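Local coordinates for protein aldose 1-epimerase (Escherichia coli, PDB 3NRE) that probably interconverts the alpha and beta anomers of aldose sugars, as a putative aldose 1-epimerase of the galactose mutarotase family, at residues Leu51-Arg57 / His81-Gly87; Trp65-Tyr70 / Glu140-Phe144; Pro153-Gln157 / Pro194-Gln198; Gln157-Ala162 / Ala211-Gln217. One frame throughout, in Å; residues are numbered along the deposited sequence. Where two conformers were deposited one is given.

Contact 1 (Leu51-Arg57 / His81-Gly87); sequences LVPFANR and HYLHGDG
Leu51 lays its CD2 methyl over one face of the His84 imidazole, 3.8 Å from the ring centroid, while CD1 of Leu83 covers the opposite face. Held flat between two methyls, the ring also has its rotation fixed at the edge: Asn56 N donates to His84 ND1 at 3.0 Å, 24° out of the ring plane. The backbones return the favour with an almost straight bond (176°) from His84 N to Asn56 O at 2.9 Å. Were an alanine here instead of His84, the backbone N-H of Asn56 would probably lose its acceptor and a gap would open between the two leucine methyls. Leu83 CD1 does double duty, lying 3.5 Å from Arg57 CZ over the guanidinium face; the NE of that arginine forms a salt bridge with Asp79. At the other end Val52 O accepts from Asp86 N at 3.0 Å. Gly85 suits its place because a side chain there would run into Val52 O. The rings of Phe54 and Tyr82 meet obliquely, planes 42° apart, and Tyr82 is steadied by its OH donating to Asp86 OD1 at 2.7 Å. Arg57 NH1 and Asn56 ND2 hydrogen-bond one polyethylene glycol fragment and His84 NE2 another, both probably from the crystallisation liquor, which may mark the sugar pocket, as in aldose 1-epimerases.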
loop_
_atom_site.group_PDB
_atom_site.type_symbol
_atom_site.label_atom_id
_atom_site.label_comp_id
_atom_site.label_asym_id
_atom_site.label_seq_id
_atom_site.Cartn_x
_atom_site.Cartn_y
_atom_site.Cartn_z
ATOM N N LEU A 51 -4.671 -1.871 1.237
ATOM C CA LEU A 51 -4.354 -2.971 2.140
ATOM C C LEU A 51 -5.317 -2.901 3.336
ATOM O O LEU A 51 -5.248 -1.954 4.133
ATOM C CB LEU A 51 -2.874 -2.815 2.608
ATOM C CG LEU A 51 -1.840 -2.601 1.467
ATOM C CD1 LEU A 51 -0.436 -2.331 2.028
ATOM C CD2 LEU A 51 -1.820 -3.761 0.482
ATOM N N VAL A 52 -6.234 -3.862 3.417
ATOM C CA VAL A 52 -7.230 -3.926 4.505
ATOM C C VAL A 52 -7.719 -5.368 4.593
ATOM O O VAL A 52 -8.025 -5.991 3.572
ATOM C CB VAL A 52 -8.397 -2.939 4.205
ATOM C CG1 VAL A 52 -9.131 -3.286 2.841
ATOM C CG2 VAL A 52 -9.388 -2.967 5.322
ATOM N N PRO A 53 -7.783 -5.959 5.808
ATOM C CA PRO A 53 -7.722 -5.330 7.127
ATOM C C PRO A 53 -6.344 -5.351 7.792
ATOM O O PRO A 53 -6.221 -5.073 8.987
ATOM C CB PRO A 53 -8.706 -6.189 7.920
ATOM C CG PRO A 53 -8.472 -7.565 7.379
ATOM C CD PRO A 53 -8.342 -7.309 5.884
ATOM N N PHE A 54 -5.308 -5.670 7.034
ATOM C CA PHE A 54 -3.912 -5.414 7.431
ATOM C C PHE A 54 -3.044 -5.568 6.226
ATOM O O PHE A 54 -3.521 -5.961 5.148
ATOM C CB PHE A 54 -3.440 -6.330 8.573
ATOM C CG PHE A 54 -3.554 -7.781 8.277
ATOM C CD1 PHE A 54 -2.524 -8.460 7.689
ATOM C CD2 PHE A 54 -4.657 -8.498 8.689
ATOM C CE1 PHE A 54 -2.621 -9.821 7.456
ATOM C CE2 PHE A 54 -4.763 -9.860 8.457
ATOM C CZ PHE A 54 -3.741 -10.525 7.832
ATOM N N ALA A 55 -1.786 -5.185 6.349
ATOM C CA ALA A 55 -0.871 -5.239 5.222
ATOM C C ALA A 55 0.088 -6.415 5.361
ATOM O O ALA A 55 0.425 -6.847 6.488
ATOM C CB ALA A 55 -0.057 -3.966 5.149
ATOM N N ASN A 56 0.558 -6.914 4.222
ATOM C CA ASN A 56 1.637 -7.882 4.125
ATOM C C ASN A 56 1.152 -9.256 4.647
ATOM O O ASN A 56 -0.006 -9.619 4.444
ATOM C CB ASN A 56 2.980 -7.347 4.755
ATOM C CG ASN A 56 4.207 -7.882 4.060
ATOM O OD1 ASN A 56 4.567 -9.039 4.267
ATOM N ND2 ASN A 56 4.810 -7.095 3.183
ATOM N N ARG A 57 2.046 -10.030 5.246
ATOM C CA ARG A 57 1.799 -11.418 5.600
ATOM C C ARG A 57 1.923 -11.609 7.110
ATOM O O ARG A 57 2.651 -10.846 7.753
ATOM C CB ARG A 57 2.912 -12.259 4.976
ATOM C CG ARG A 57 3.016 -12.153 3.439
ATOM C CD ARG A 57 4.221 -12.807 2.873
ATOM N NE ARG A 57 4.230 -12.682 1.391
ATOM C CZ ARG A 57 4.627 -11.615 0.708
ATOM N NH1 ARG A 57 5.111 -10.550 1.337
ATOM N NH2 ARG A 57 4.532 -11.641 -0.630
ATOM N N HIS A 81 1.421 -17.643 1.846
ATOM C CA HIS A 81 0.852 -16.818 2.901
ATOM C C HIS A 81 -0.292 -15.970 2.410
ATOM O O HIS A 81 -0.189 -15.355 1.356
ATOM C CB HIS A 81 1.907 -15.888 3.520
ATOM C CG HIS A 81 2.825 -16.601 4.446
ATOM N ND1 HIS A 81 3.927 -17.306 4.000
ATOM C CD2 HIS A 81 2.738 -16.826 5.779
ATOM C CE1 HIS A 81 4.484 -17.914 5.034
ATOM N NE2 HIS A 81 3.810 -17.607 6.127
ATOM N N TYR A 82 -1.337 -15.934 3.223
ATOM C CA TYR A 82 -2.372 -14.912 3.112
ATOM C C TYR A 82 -1.669 -13.569 3.058
ATOM O O TYR A 82 -0.772 -13.291 3.876
ATOM C CB TYR A 82 -3.296 -15.009 4.303
ATOM C CG TYR A 82 -4.391 -13.964 4.348
ATOM C CD1 TYR A 82 -4.173 -12.740 4.942
ATOM C CD2 TYR A 82 -5.649 -14.233 3.865
ATOM C CE1 TYR A 82 -5.195 -11.783 5.008
ATOM C CE2 TYR A 82 -6.672 -13.269 3.944
ATOM C CZ TYR A 82 -6.426 -12.081 4.532
ATOM O OH TYR A 82 -7.452 -11.134 4.674
ATOM N N LEU A 83 -2.040 -12.751 2.069
ATOM C CA LEU A 83 -1.311 -11.531 1.737
ATOM C C LEU A 83 -2.240 -10.315 1.596
ATOM O O LEU A 83 -3.197 -10.383 0.858
ATOM C CB LEU A 83 -0.563 -11.828 0.422
ATOM C CG LEU A 83 0.196 -10.750 -0.215
ATOM C CD1 LEU A 83 1.365 -10.220 0.706
ATOM C CD2 LEU A 83 0.797 -11.140 -1.606
ATOM N N HIS A 84 -1.922 -9.213 2.304
ATOM C CA HIS A 84 -2.503 -7.866 2.048
ATOM C C HIS A 84 -3.998 -7.782 2.257
ATOM O O HIS A 84 -4.621 -6.841 1.752
ATOM C CB HIS A 84 -2.198 -7.433 0.610
ATOM C CG HIS A 84 -0.756 -7.166 0.354
ATOM N ND1 HIS A 84 0.086 -6.639 1.308
ATOM C CD2 HIS A 84 -0.019 -7.300 -0.771
ATOM C CE1 HIS A 84 1.282 -6.484 0.786
ATOM N NE2 HIS A 84 1.254 -6.879 -0.478
ATOM N N GLY A 85 -4.569 -8.700 3.039
ATOM C CA GLY A 85 -5.994 -8.606 3.315
ATOM C C GLY A 85 -6.872 -9.059 2.158
ATOM O O GLY A 85 -6.439 -9.803 1.288
ATOM N N ASP A 86 -8.137 -8.595 2.159
ATOM C CA ASP A 86 -9.105 -9.006 1.135
ATOM C C ASP A 86 -9.535 -7.892 0.195
ATOM O O ASP A 86 -10.105 -8.170 -0.836
ATOM C CB ASP A 86 -10.361 -9.588 1.774
ATOM C CG ASP A 86 -10.051 -10.358 3.048
ATOM O OD1 ASP A 86 -9.465 -11.497 2.958
ATOM O OD2 ASP A 86 -10.378 -9.780 4.132
ATOM N N GLY A 87 -9.354 -6.655 0.598
ATOM C CA GLY A 87 -9.857 -5.548 -0.196
ATOM C C GLY A 87 -9.386 -5.547 -1.636
ATOM O O GLY A 87 -10.181 -5.394 -2.585
HETATM O O HOH W 1 -6.507 -5.251 0.680
#

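Contact 2 (Trp65-Tyr70 / Glu140-Phe144)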
loop_
_atom_site.group_PDB
_atom_site.type_symbol
_atom_site.label_atom_id
_atom_site.label_comp_id
_atom_site.label_asym_id
_atom_site.label_seq_id
_atom_site.Cartn_x
_atom_site.Cartn_y
_atom_site.Cartn_z
ATOM N N TRP A 65 -4.804 -13.917 19.470
ATOM C CA TRP A 65 -5.332 -12.627 19.923
ATOM C C TRP A 65 -6.286 -12.842 21.084
ATOM O O TRP A 65 -7.250 -13.606 20.978
ATOM C CB TRP A 65 -6.004 -11.892 18.771
ATOM C CG TRP A 65 -6.472 -10.527 19.177
ATOM C CD1 TRP A 65 -7.741 -10.157 19.490
ATOM C CD2 TRP A 65 -5.645 -9.378 19.399
ATOM N NE1 TRP A 65 -7.767 -8.830 19.878
ATOM C CE2 TRP A 65 -6.494 -8.330 19.832
ATOM C CE3 TRP A 65 -4.272 -9.131 19.273
ATOM C CZ2 TRP A 65 -6.014 -7.047 20.129
ATOM C CZ3 TRP A 65 -3.792 -7.846 19.576
ATOM C CH2 TRP A 65 -4.658 -6.831 19.997
ATOM N N GLN A 66 -5.997 -12.158 22.190
ATOM C CA GLN A 66 -6.786 -12.260 23.426
ATOM C C GLN A 66 -7.077 -13.721 23.798
ATOM O O GLN A 66 -8.225 -14.127 24.038
ATOM C CB GLN A 66 -8.062 -11.377 23.353
ATOM C CG GLN A 66 -7.769 -9.874 23.633
ATOM C CD GLN A 66 -8.876 -8.907 23.172
ATOM O OE1 GLN A 66 -10.062 -9.230 23.225
ATOM N NE2 GLN A 66 -8.476 -7.715 22.718
ATOM N N GLY A 67 -6.007 -14.505 23.825
ATOM C CA GLY A 67 -6.079 -15.912 24.155
ATOM C C GLY A 67 -6.682 -16.892 23.158
ATOM O O GLY A 67 -6.871 -18.060 23.503
ATOM N N ARG A 68 -6.931 -16.482 21.918
ATOM C CA ARG A 68 -7.560 -17.394 20.955
ATOM C C ARG A 68 -6.703 -17.505 19.688
ATOM O O ARG A 68 -6.146 -16.496 19.233
ATOM C CB ARG A 68 -8.984 -16.950 20.629
ATOM C CG ARG A 68 -9.622 -17.684 19.449
ATOM C CD ARG A 68 -11.153 -17.512 19.439
ATOM N NE ARG A 68 -11.734 -17.815 18.132
ATOM C CZ ARG A 68 -12.945 -17.428 17.731
ATOM N NH1 ARG A 68 -13.734 -16.718 18.533
ATOM N NH2 ARG A 68 -13.372 -17.741 16.506
ATOM N N GLU A 69 -6.590 -18.740 19.167
ATOM C CA GLU A 69 -5.737 -19.040 18.007
ATOM C C GLU A 69 -6.566 -18.874 16.737
ATOM O O GLU A 69 -7.605 -19.494 16.597
ATOM C CB GLU A 69 -5.143 -20.457 18.108
ATOM C CG GLU A 69 -4.369 -20.993 16.853
ATOM C CD GLU A 69 -2.887 -20.577 16.764
ATOM O OE1 GLU A 69 -2.356 -19.873 17.661
ATOM O OE2 GLU A 69 -2.238 -20.959 15.761
ATOM N N TYR A 70 -6.108 -18.011 15.825
ATOM C CA TYR A 70 -6.798 -17.758 14.581
ATOM C C TYR A 70 -5.902 -18.274 13.455
ATOM O O TYR A 70 -4.668 -18.151 13.544
ATOM C CB TYR A 70 -7.022 -16.260 14.389
ATOM C CG TYR A 70 -8.060 -15.684 15.312
ATOM C CD1 TYR A 70 -9.397 -15.791 15.008
ATOM C CD2 TYR A 70 -7.687 -15.080 16.501
ATOM C CE1 TYR A 70 -10.350 -15.267 15.861
ATOM C CE2 TYR A 70 -8.643 -14.551 17.372
ATOM C CZ TYR A 70 -9.955 -14.653 17.035
ATOM O OH TYR A 70 -10.923 -14.128 17.872
ATOM N N GLU A 140 -15.957 -10.520 17.621
ATOM C CA GLU A 140 -14.839 -10.312 18.551
ATOM C C GLU A 140 -13.886 -9.191 18.137
ATOM O O GLU A 140 -13.677 -8.938 16.937
ATOM C CB GLU A 140 -14.002 -11.607 18.643
ATOM C CG GLU A 140 -14.789 -12.870 18.977
ATOM C CD GLU A 140 -15.328 -12.876 20.410
ATOM O OE1 GLU A 140 -14.983 -11.964 21.210
ATOM O OE2 GLU A 140 -16.102 -13.806 20.737
ATOM N N THR A 141 -13.267 -8.564 19.134
ATOM C CA THR A 141 -12.202 -7.585 18.900
ATOM C C THR A 141 -10.997 -8.229 18.187
ATOM O O THR A 141 -10.574 -9.295 18.612
ATOM C CB THR A 141 -11.707 -7.066 20.244
ATOM O OG1 THR A 141 -12.801 -6.460 20.918
ATOM C CG2 THR A 141 -10.558 -6.055 20.069
ATOM N N LEU A 142 -10.496 -7.592 17.105
ATOM C CA LEU A 142 -9.290 -8.043 16.357
ATOM C C LEU A 142 -8.395 -6.861 16.054
ATOM O O LEU A 142 -8.849 -5.710 16.138
ATOM C CB LEU A 142 -9.681 -8.745 15.070
ATOM C CG LEU A 142 -10.301 -10.142 15.194
ATOM C CD1 LEU A 142 -10.850 -10.646 13.866
ATOM C CD2 LEU A 142 -9.280 -11.148 15.724
ATOM N N PRO A 143 -7.111 -7.107 15.763
ATOM C CA PRO A 143 -6.184 -6.013 15.483
ATOM C C PRO A 143 -6.123 -5.682 13.987
ATOM O O PRO A 143 -5.958 -6.582 13.144
ATOM C CB PRO A 143 -4.850 -6.559 16.035
ATOM C CG PRO A 143 -4.898 -8.000 15.703
ATOM C CD PRO A 143 -6.379 -8.374 15.972
ATOM N N PHE A 144 -6.306 -4.393 13.682
ATOM C CA PHE A 144 -6.462 -3.895 12.339
ATOM C C PHE A 144 -5.339 -2.970 11.912
ATOM O O PHE A 144 -4.704 -2.258 12.702
ATOM C CB PHE A 144 -7.792 -3.139 12.178
ATOM C CG PHE A 144 -9.038 -4.032 12.055
ATOM C CD1 PHE A 144 -9.571 -4.645 13.161
ATOM C CD2 PHE A 144 -9.739 -4.146 10.857
ATOM C CE1 PHE A 144 -10.690 -5.435 13.060
ATOM C CE2 PHE A 144 -10.905 -4.942 10.767
ATOM C CZ PHE A 144 -11.386 -5.540 11.868
HETATM O O HOH W 2 -10.832 -10.980 20.711
#
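Trp65 turns one face of its indole to Pro143, so that a beta hairpin closed by a type I' turn, Trp65 to Arg68, leans on the start of strand 142-153. The proline ring and the indole run antiparallel alongside one another, Pro143 CD standing 3.8 Å from the centroid of the five-membered ring and only 15° off its normal. With Trp65 CG anti to the backbone N (chi1 -176°), the broad ring reaches across to the proline, whose rigid ring offers CB, CG and CD to the indole face. Gln66 CG lies over the opposite face, toward its rim. Beside it, Tyr70 receives Leu142 CD2 over one face, 4.1 Å from the centroid, and Arg68 CG over the other. Arg68 NH1 stays 4.4 Å from Glu140 OE2, too far for a salt bridge. One water links the segments, donating to Thr141 O at 2.7 Å and to Gln66 OE1 at 3.2 Å.

Contact 3 (Pro153-Gln157 / Pro194-Gln198)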
loop_
_atom_site.group_PDB
_atom_site.type_symbol
_atom_site.label_atom_id
_atom_site.label_comp_id
_atom_site.label_asym_id
_atom_site.label_seq_id
_atom_site.Cartn_x
_atom_site.Cartn_y
_atom_site.Cartn_z
ATOM N N PRO A 153 6.687 4.884 -11.432
ATOM C CA PRO A 153 7.584 4.712 -12.550
ATOM C C PRO A 153 9.012 4.702 -12.024
ATOM O O PRO A 153 9.320 5.403 -11.075
ATOM C CB PRO A 153 7.354 5.951 -13.410
ATOM C CG PRO A 153 6.121 6.609 -12.805
ATOM C CD PRO A 153 5.889 6.115 -11.491
ATOM N N LEU A 154 9.862 3.941 -12.666
ATOM C CA LEU A 154 11.287 3.952 -12.297
ATOM C C LEU A 154 12.163 4.285 -13.461
ATOM O O LEU A 154 12.055 3.667 -14.515
ATOM C CB LEU A 154 11.691 2.565 -11.764
ATOM C CG LEU A 154 13.100 2.350 -11.231
ATOM C CD1 LEU A 154 13.428 3.332 -10.103
ATOM C CD2 LEU A 154 13.328 0.907 -10.713
ATOM N N SER A 155 13.059 5.250 -13.239
ATOM C CA SER A 155 14.060 5.671 -14.190
ATOM C C SER A 155 15.431 5.498 -13.543
ATOM O O SER A 155 15.516 5.535 -12.305
ATOM C CB SER A 155 13.805 7.149 -14.537
ATOM O OG SER A 155 14.972 7.792 -14.967
ATOM N N PRO A 156 16.510 5.365 -14.368
ATOM C CA PRO A 156 17.868 5.352 -13.818
ATOM C C PRO A 156 18.099 6.586 -12.975
ATOM O O PRO A 156 18.932 6.551 -12.081
ATOM C CB PRO A 156 18.769 5.382 -15.057
ATOM C CG PRO A 156 17.970 4.812 -16.134
ATOM C CD PRO A 156 16.506 5.118 -15.821
ATOM N N GLN A 157 17.346 7.666 -13.253
ATOM C CA GLN A 157 17.583 8.952 -12.549
ATOM C C GLN A 157 16.711 9.069 -11.280
ATOM O O GLN A 157 16.943 9.972 -10.499
ATOM C CB GLN A 157 17.244 10.148 -13.439
ATOM C CG GLN A 157 17.685 9.994 -14.887
ATOM C CD GLN A 157 19.118 9.740 -15.092
ATOM O OE1 GLN A 157 19.966 10.072 -14.256
ATOM N NE2 GLN A 157 19.452 9.265 -16.319
ATOM N N PRO A 194 19.285 6.479 -5.049
ATOM C CA PRO A 194 18.689 5.672 -6.132
ATOM C C PRO A 194 18.102 4.361 -5.623
ATOM O O PRO A 194 18.501 3.881 -4.536
ATOM C CB PRO A 194 19.892 5.379 -7.056
ATOM C CG PRO A 194 21.121 5.469 -6.131
ATOM C CD PRO A 194 20.767 6.537 -5.117
ATOM N N LEU A 195 17.179 3.779 -6.385
ATOM C CA LEU A 195 16.754 2.415 -6.105
ATOM C C LEU A 195 17.857 1.478 -6.576
ATOM O O LEU A 195 18.417 1.661 -7.650
ATOM C CB LEU A 195 15.452 2.042 -6.826
ATOM C CG LEU A 195 14.097 2.516 -6.269
ATOM C CD1 LEU A 195 13.797 2.040 -4.834
ATOM C CD2 LEU A 195 13.978 4.079 -6.407
ATOM N N PRO A 196 18.161 0.430 -5.778
ATOM C CA PRO A 196 19.031 -0.628 -6.271
ATOM C C PRO A 196 18.472 -1.250 -7.551
ATOM O O PRO A 196 17.254 -1.371 -7.687
ATOM C CB PRO A 196 18.964 -1.689 -5.152
ATOM C CG PRO A 196 18.448 -0.971 -3.931
ATOM C CD PRO A 196 17.695 0.226 -4.397
ATOM N N ARG A 197 19.356 -1.679 -8.443
ATOM C CA ARG A 197 18.978 -2.373 -9.673
ATOM C C ARG A 197 19.096 -3.875 -9.473
ATOM O O ARG A 197 19.877 -4.558 -10.151
ATOM C CB ARG A 197 19.865 -1.910 -10.849
ATOM C CG ARG A 197 19.448 -0.542 -11.398
ATOM C CD ARG A 197 17.937 -0.482 -11.472
ATOM N NE ARG A 197 17.393 0.737 -12.080
ATOM C CZ ARG A 197 17.139 1.870 -11.423
ATOM N NH1 ARG A 197 17.415 1.987 -10.128
ATOM N NH2 ARG A 197 16.625 2.901 -12.068
ATOM N N GLN A 198 18.295 -4.379 -8.542
ATOM C CA GLN A 198 18.247 -5.783 -8.167
ATOM C C GLN A 198 17.013 -5.948 -7.281
ATOM O O GLN A 198 16.433 -4.965 -6.809
ATOM C CB GLN A 198 19.495 -6.200 -7.380
ATOM C CG GLN A 198 19.720 -5.386 -6.111
ATOM C CD GLN A 198 21.043 -5.743 -5.465
ATOM O OE1 GLN A 198 22.022 -5.005 -5.592
ATOM N NE2 GLN A 198 21.098 -6.896 -4.816
HETATM O O HOH W 3 15.072 2.055 -14.706
HETATM O O HOH W 4 16.952 4.883 -9.388
#
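Ser155 O is approached by Arg197 NH2 at 2.9 Å, near the guanidinium plane but along a bent path (129°), which makes the bond weak; a water adds a second, also weak, bond to the same oxygen. That water accepts from Arg197 NH1 at 3.0 Å and from Leu195 N at 3.2 Å, so it joins the loop after strand 142-153 to that between strands 193-194 and 200-205. Arg197 was modelled in two conformers, and in the one described its chain bends at chi2 (-42°) to bring the guanidinium back toward the other loop. Leu154 comes from the opposite direction and lies under one face of that flat group, its CD2 4.0 Å from Arg197 CZ, while its CD1 meets Leu195 CD2 at 3.8 Å. A branched aliphatic residue suits a charged face and an apolar neighbour together; Phe251 of strand 250-256 packs against both leucines. A serine in place of Leu154 would probably open a gap beside Leu195 and set the guanidinium freer to turn. Ser155 OG accepts from Gln157 N at 2.9 Å, an ST turn. Weak bonds, bridging water and a split arginine suggest an adaptable polar join beside an apolar leucine contact.

Contact 4 (Gln157-Ala162 / Ala211-Gln217); sequences QTRIQA and ARIEQPQ
Thr158 OG1 donates to Gln215 OE1 at 2.8 Å, and that oxygen takes a second bond, from Gln217 NE2 at 3.1 Å, from the opposite face of the amide plane. The threonine hydroxyl also accepts from Ser155 N, and Gln215 NE2 goes to Pro153 O, so Thr158 OG1 and both polar atoms of the Gln215 amide are satisfied. Arg159 and Glu214 form a hydrogen-bonded antiparallel pair, with Glu214 N to Arg159 O at 2.8 Å; Gln161 and Arg212 form the next. Arg159 and Glu214 pair again through their side chains. Arg159, bent at chi3 (-44°), meets Glu214 OE1 side-on, by NE at 3.2 Å and by NH2 at 3.0 Å, the latter on the syn lone pair. In the conformer described, Arg212 NE donates to Glu214 OE2 on the anti side, while Arg212 NH1 forms a salt bridge with Glu289. A carboxylate between two arginines probably stays ionised. On the other sheet face Ile160 CG2 and Ile213 CG1 pack at 4.2 Å, as apolar residues should where Phe251 covers them. Strand 211-215 is flanked on its far side by strand 220-227, and strand 159-162 by short strand 193-194, near one edge of a large antiparallel sheet.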
loop_
_atom_site.group_PDB
_atom_site.type_symbol
_atom_site.label_atom_id
_atom_site.label_comp_id
_atom_site.label_asym_id
_atom_site.label_seq_id
_atom_site.Cartn_x
_atom_site.Cartn_y
_atom_site.Cartn_z
ATOM N N GLN A 157 17.346 7.666 -13.253
ATOM C CA GLN A 157 17.583 8.952 -12.549
ATOM C C GLN A 157 16.711 9.069 -11.280
ATOM O O GLN A 157 16.943 9.972 -10.499
ATOM C CB GLN A 157 17.244 10.148 -13.439
ATOM C CG GLN A 157 17.685 9.994 -14.887
ATOM C CD GLN A 157 19.118 9.740 -15.092
ATOM O OE1 GLN A 157 19.966 10.072 -14.256
ATOM N NE2 GLN A 157 19.452 9.265 -16.319
ATOM N N THR A 158 15.700 8.244 -11.118
ATOM C CA THR A 158 14.810 8.315 -9.914
ATOM C C THR A 158 15.579 8.190 -8.586
ATOM O O THR A 158 16.548 7.413 -8.481
ATOM C CB THR A 158 13.745 7.184 -9.937
ATOM O OG1 THR A 158 13.041 7.210 -11.166
ATOM C CG2 THR A 158 12.732 7.350 -8.829
ATOM N N ARG A 159 15.150 8.973 -7.591
ATOM C CA ARG A 159 15.718 8.934 -6.242
ATOM C C ARG A 159 14.559 9.036 -5.249
ATOM O O ARG A 159 13.574 9.686 -5.523
ATOM C CB ARG A 159 16.729 10.077 -6.008
ATOM C CG ARG A 159 17.953 10.038 -7.009
ATOM C CD ARG A 159 19.052 10.945 -6.580
ATOM N NE ARG A 159 18.558 12.250 -6.131
ATOM C CZ ARG A 159 19.280 13.114 -5.407
ATOM N NH1 ARG A 159 20.524 12.812 -5.071
ATOM N NH2 ARG A 159 18.754 14.283 -5.025
ATOM N N ILE A 160 14.670 8.338 -4.124
ATOM C CA ILE A 160 13.688 8.452 -3.044
ATOM C C ILE A 160 14.354 8.791 -1.714
ATOM O O ILE A 160 15.558 8.559 -1.522
ATOM C CB ILE A 160 12.876 7.143 -2.855
ATOM C CG1 ILE A 160 13.783 5.993 -2.426
ATOM C CG2 ILE A 160 12.151 6.797 -4.152
ATOM C CD1 ILE A 160 12.987 4.738 -1.955
ATOM N N GLN A 161 13.529 9.361 -0.842
ATOM C CA GLN A 161 13.949 9.762 0.496
ATOM C C GLN A 161 12.805 9.438 1.446
ATOM O O GLN A 161 11.671 9.829 1.220
ATOM C CB GLN A 161 14.273 11.237 0.583
ATOM C CG GLN A 161 14.872 11.626 1.945
ATOM C CD GLN A 161 15.167 13.112 2.050
ATOM O OE1 GLN A 161 14.729 13.911 1.205
ATOM N NE2 GLN A 161 15.899 13.493 3.076
ATOM N N ALA A 162 13.104 8.642 2.464
ATOM C CA ALA A 162 12.095 8.164 3.399
ATOM C C ALA A 162 12.822 7.743 4.692
ATOM O O ALA A 162 13.543 6.759 4.712
ATOM C CB ALA A 162 11.321 6.956 2.814
ATOM N N ALA A 211 7.436 10.877 2.604
ATOM C CA ALA A 211 8.411 10.449 1.622
ATOM C C ALA A 211 8.468 11.420 0.462
ATOM O O ALA A 211 7.539 12.163 0.185
ATOM C CB ALA A 211 8.102 9.032 1.124
ATOM N N ARG A 212 9.587 11.398 -0.225
ATOM C CA ARG A 212 9.753 12.192 -1.431
ATOM C C ARG A 212 10.219 11.252 -2.528
ATOM O O ARG A 212 11.187 10.510 -2.327
ATOM C CB ARG A 212 10.760 13.309 -1.162
ATOM C CG ARG A 212 10.960 14.247 -2.276
ATOM C CD ARG A 212 11.804 15.419 -1.834
ATOM N NE ARG A 212 12.241 16.170 -2.992
ATOM C CZ ARG A 212 11.540 17.125 -3.607
ATOM N NH1 ARG A 212 10.344 17.509 -3.161
ATOM N NH2 ARG A 212 12.059 17.728 -4.673
ATOM N N ILE A 213 9.478 11.225 -3.651
ATOM C CA ILE A 213 9.866 10.448 -4.799
ATOM C C ILE A 213 10.293 11.455 -5.877
ATOM O O ILE A 213 9.432 12.146 -6.411
ATOM C CB ILE A 213 8.696 9.567 -5.319
ATOM C CG1 ILE A 213 8.296 8.482 -4.302
ATOM C CG2 ILE A 213 9.042 8.880 -6.618
ATOM C CD1 ILE A 213 7.254 8.940 -3.282
ATOM N N GLU A 214 11.586 11.504 -6.224
ATOM C CA GLU A 214 12.071 12.441 -7.213
ATOM C C GLU A 214 12.190 11.826 -8.579
ATOM O O GLU A 214 12.812 10.759 -8.713
ATOM C CB GLU A 214 13.453 12.983 -6.834
ATOM C CG GLU A 214 13.445 13.711 -5.516
ATOM C CD GLU A 214 14.834 14.105 -5.011
ATOM O OE1 GLU A 214 15.855 13.885 -5.705
ATOM O OE2 GLU A 214 14.888 14.615 -3.878
ATOM N N GLN A 215 11.665 12.538 -9.583
ATOM C CA GLN A 215 11.635 12.080 -10.965
ATOM C C GLN A 215 12.337 13.157 -11.800
ATOM O O GLN A 215 11.731 13.855 -12.616
ATOM C CB GLN A 215 10.183 11.809 -11.379
ATOM C CG GLN A 215 9.469 10.734 -10.518
ATOM C CD GLN A 215 9.980 9.328 -10.781
ATOM O OE1 GLN A 215 11.079 9.157 -11.355
ATOM N NE2 GLN A 215 9.133 8.308 -10.499
ATOM N N PRO A 216 13.637 13.316 -11.560
ATOM C CA PRO A 216 14.323 14.487 -12.148
ATOM C C PRO A 216 14.327 14.537 -13.685
ATOM O O PRO A 216 14.384 15.637 -14.262
ATOM C CB PRO A 216 15.730 14.376 -11.592
ATOM C CG PRO A 216 15.915 13.049 -11.127
ATOM C CD PRO A 216 14.562 12.477 -10.786
ATOM N N GLN A 217 14.271 13.363 -14.318
ATOM C CA GLN A 217 14.252 13.263 -15.785
ATOM C C GLN A 217 13.020 13.907 -16.403
ATOM O O GLN A 217 13.067 14.279 -17.600
ATOM C CB GLN A 217 14.405 11.796 -16.244
ATOM C CG GLN A 217 13.221 10.889 -16.007
ATOM C CD GLN A 217 12.942 10.542 -14.531
ATOM O OE1 GLN A 217 13.718 10.855 -13.623
ATOM N NE2 GLN A 217 11.835 9.874 -14.303
#

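The four contacts fall into two pairs on opposite sides of the centre of an all-beta chain. Contacts 1 and 2, with centres 16 Å apart, touch where Pro53 packs on Phe144, and their segments alternate along the sequence. Contacts 3 and 4, centres 9 Å apart, share Gln157, and their segments likewise alternate. Contacts 2 and 3 lie about 40 Å apart, centre to centre, yet strand 142-153 spans the distance. This long strand, interrupted by a bulge or short loop, runs from contact 2, pairs with strand 48-51 that leads into contact 1, and ends at Pro153 in contact 3, just before strand 159-162 of contact 4, so it ties the probable sugar pocket to the far side of the fold.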